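Local coordinates for poly-beta-1,6-N-acetyl-D-glucosamine export protein (PDB 4Y25), which exports the biofilm polysaccharide poly-beta-1,6-N-acetyl-D-glucosamine, probably partially N-deacetylated, across the outer membrane through its C-terminal beta-barrel, the part present here, at residues Ala270-Glu275 and His285-Glu290. Numbering follows the deposited sequence.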
loop_
_atom_site.group_PDB
_atom_site.type_symbol
_atom_site.label_atom_id
_atom_site.label_comp_id
_atom_site.label_asym_id
_atom_site.label_seq_id
_atom_site.Cartn_x
_atom_site.Cartn_y
_atom_site.Cartn_z
ATOM N N ALA A 270 5.332 -5.238 -12.612
ATOM C CA ALA A 270 5.843 -6.210 -11.655
ATOM C C ALA A 270 7.142 -5.698 -11.068
ATOM O O ALA A 270 8.015 -5.237 -11.798
ATOM C CB ALA A 270 6.049 -7.564 -12.314
ATOM N N THR A 271 7.265 -5.778 -9.747
ATOM C CA THR A 271 8.443 -5.261 -9.061
ATOM C C THR A 271 9.081 -6.310 -8.156
ATOM O O THR A 271 8.393 -6.996 -7.400
ATOM C CB THR A 271 8.101 -4.015 -8.214
ATOM O OG1 THR A 271 7.396 -3.061 -9.019
ATOM C CG2 THR A 271 9.365 -3.373 -7.661
ATOM N N LEU A 272 10.401 -6.433 -8.245
ATOM C CA LEU A 272 11.154 -7.273 -7.324
ATOM C C LEU A 272 11.753 -6.410 -6.220
ATOM O O LEU A 272 12.507 -5.478 -6.498
ATOM C CB LEU A 272 12.253 -8.035 -8.064
ATOM C CG LEU A 272 13.244 -8.790 -7.180
ATOM C CD1 LEU A 272 12.526 -9.840 -6.351
ATOM C CD2 LEU A 272 14.335 -9.421 -8.026
ATOM N N ARG A 273 11.420 -6.712 -4.969
ATOM C CA ARG A 273 11.855 -5.866 -3.861
ATOM C C ARG A 273 12.741 -6.589 -2.861
ATOM O O ARG A 273 12.572 -7.778 -2.593
ATOM C CB ARG A 273 10.648 -5.279 -3.132
ATOM C CG ARG A 273 9.832 -4.348 -3.995
ATOM C CD ARG A 273 9.206 -3.225 -3.193
ATOM N NE ARG A 273 8.598 -2.244 -4.086
ATOM C CZ ARG A 273 9.278 -1.285 -4.708
ATOM N NH1 ARG A 273 10.588 -1.174 -4.524
ATOM N NH2 ARG A 273 8.650 -0.438 -5.510
ATOM N N TRP A 274 13.693 -5.842 -2.315
ATOM C CA TRP A 274 14.566 -6.330 -1.261
ATOM C C TRP A 274 14.685 -5.262 -0.181
ATOM O O TRP A 274 14.753 -4.068 -0.480
ATOM C CB TRP A 274 15.942 -6.688 -1.824
ATOM C CG TRP A 274 16.861 -7.354 -0.841
ATOM C CD1 TRP A 274 16.789 -8.642 -0.394
ATOM C CD2 TRP A 274 18.002 -6.772 -0.202
ATOM N NE1 TRP A 274 17.808 -8.895 0.491
ATOM C CE2 TRP A 274 18.569 -7.764 0.625
ATOM C CE3 TRP A 274 18.599 -5.508 -0.247
ATOM C CZ2 TRP A 274 19.702 -7.531 1.402
ATOM C CZ3 TRP A 274 19.726 -5.279 0.525
ATOM C CH2 TRP A 274 20.265 -6.286 1.338
ATOM N N GLU A 275 14.685 -5.685 1.078
ATOM C CA GLU A 275 14.897 -4.752 2.175
ATOM C C GLU A 275 15.488 -5.466 3.384
ATOM O O GLU A 275 15.204 -6.638 3.637
ATOM C CB GLU A 275 13.591 -4.045 2.552
ATOM C CG GLU A 275 12.809 -4.696 3.677
ATOM C CD GLU A 275 11.562 -3.918 4.040
ATOM O OE1 GLU A 275 11.681 -2.713 4.358
ATOM O OE2 GLU A 275 10.463 -4.511 4.008
ATOM N N HIS A 285 16.365 -9.926 6.440
ATOM C CA HIS A 285 16.133 -9.457 5.077
ATOM C C HIS A 285 14.806 -9.953 4.501
ATOM O O HIS A 285 14.384 -11.079 4.762
ATOM C CB HIS A 285 17.283 -9.891 4.166
ATOM C CG HIS A 285 17.369 -11.372 3.971
ATOM N ND1 HIS A 285 16.636 -12.040 3.013
ATOM C CD2 HIS A 285 18.096 -12.316 4.614
ATOM C CE1 HIS A 285 16.910 -13.332 3.073
ATOM N NE2 HIS A 285 17.793 -13.526 4.035
ATOM N N ASN A 286 14.154 -9.103 3.714
ATOM C CA ASN A 286 12.940 -9.495 3.012
ATOM C C ASN A 286 13.104 -9.380 1.505
ATOM O O ASN A 286 13.527 -8.347 0.992
ATOM C CB ASN A 286 11.749 -8.655 3.469
ATOM C CG ASN A 286 11.275 -9.027 4.857
ATOM O OD1 ASN A 286 11.261 -10.202 5.225
ATOM N ND2 ASN A 286 10.877 -8.028 5.637
ATOM N N LEU A 287 12.775 -10.455 0.803
ATOM C CA LEU A 287 12.826 -10.468 -0.650
ATOM C C LEU A 287 11.484 -10.948 -1.177
ATOM O O LEU A 287 11.040 -12.048 -0.848
ATOM C CB LEU A 287 13.956 -11.370 -1.147
ATOM C CG LEU A 287 14.188 -11.405 -2.658
ATOM C CD1 LEU A 287 14.802 -10.096 -3.137
ATOM C CD2 LEU A 287 15.062 -12.587 -3.041
ATOM N N TYR A 288 10.829 -10.125 -1.987
ATOM C CA TYR A 288 9.504 -10.480 -2.477
ATOM C C TYR A 288 9.178 -9.840 -3.819
ATOM O O TYR A 288 9.867 -8.927 -4.277
ATOM C CB TYR A 288 8.437 -10.097 -1.444
ATOM C CG TYR A 288 8.415 -8.632 -1.064
ATOM C CD1 TYR A 288 9.287 -8.128 -0.105
ATOM C CD2 TYR A 288 7.507 -7.757 -1.648
ATOM C CE1 TYR A 288 9.265 -6.792 0.249
ATOM C CE2 TYR A 288 7.475 -6.419 -1.298
ATOM C CZ TYR A 288 8.356 -5.942 -0.348
ATOM O OH TYR A 288 8.330 -4.610 0.002
ATOM N N VAL A 289 8.117 -10.337 -4.444
ATOM C CA VAL A 289 7.669 -9.830 -5.731
ATOM C C VAL A 289 6.250 -9.286 -5.619
ATOM O O VAL A 289 5.384 -9.908 -5.004
ATOM C CB VAL A 289 7.721 -10.925 -6.816
ATOM C CG1 VAL A 289 7.169 -10.406 -8.133
ATOM C CG2 VAL A 289 9.144 -11.411 -7.001
ATOM N N GLU A 290 6.034 -8.108 -6.195
ATOM C CA GLU A 290 4.711 -7.506 -6.282
ATOM C C GLU A 290 4.313 -7.370 -7.740
ATOM O O GLU A 290 5.168 -7.221 -8.612
ATOM C CB GLU A 290 4.688 -6.132 -5.609
ATOM C CG GLU A 290 4.413 -6.155 -4.118
ATOM C CD GLU A 290 4.717 -4.821 -3.455
ATOM O OE1 GLU A 290 5.266 -3.926 -4.135
ATOM O OE2 GLU A 290 4.407 -4.668 -2.254
#
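Arg273 and Tyr288 face each other as a hydrogen-bonded antiparallel pair, and the arginine chain passes over the phenol ring. Arg273 CB stands over one face of the ring, 3.9 Å from the ring centroid of Tyr288, in a CH-pi contact. The tyrosine makes this possible by placing CG between its backbone N and carbonyl carbon (chi1 58°), which swings the ring across to the neighbouring strand. Farther out, Arg273 CD comes within 3.6 Å of Tyr288 OH. The guanidinium then turns to Glu290. Arg273 NE and Glu290 OE1 are 3.7 Å apart, a long salt bridge with the carboxylate oxygen at the edge of the guanidinium. The guanidinium and carboxylate planes are turned 82° apart. CG2 of Thr271 lies over one face of the same guanidinium. On this same polar face the Glu275 and Asn286 side chains lie alongside each other, but Glu275 OE2 and Asn286 ND2 stay 3.9 Å apart, too far for a hydrogen bond.

Leu272, Trp274, Leu287 and Val289 occupy the other face. Leu272 CD1 reaches Val289 CG2 at 3.8 Å and also meets Leu287 CD1. Leu287 CD1 sits at the edge of the indole, 3.7 Å from Trp274 CD1. The five-membered ring of Trp274 and the His285 ring are tilted by 27°, with centroids 6.0 Å apart, too far offset for a real stack.

Six backbone hydrogen bonds join 270-275 to 285-290, both ways between Thr271 and Glu290, Arg273 and Tyr288, and Glu275 and Asn286. Beyond the pair, Trp274 bonds by its backbone to Leu254, and Leu287 to Ile18 of the first strand. The contact is thus part of the last beta hairpin of a 16-stranded antiparallel barrel, beside the seam where the final strand meets the first, as in outer-membrane porins.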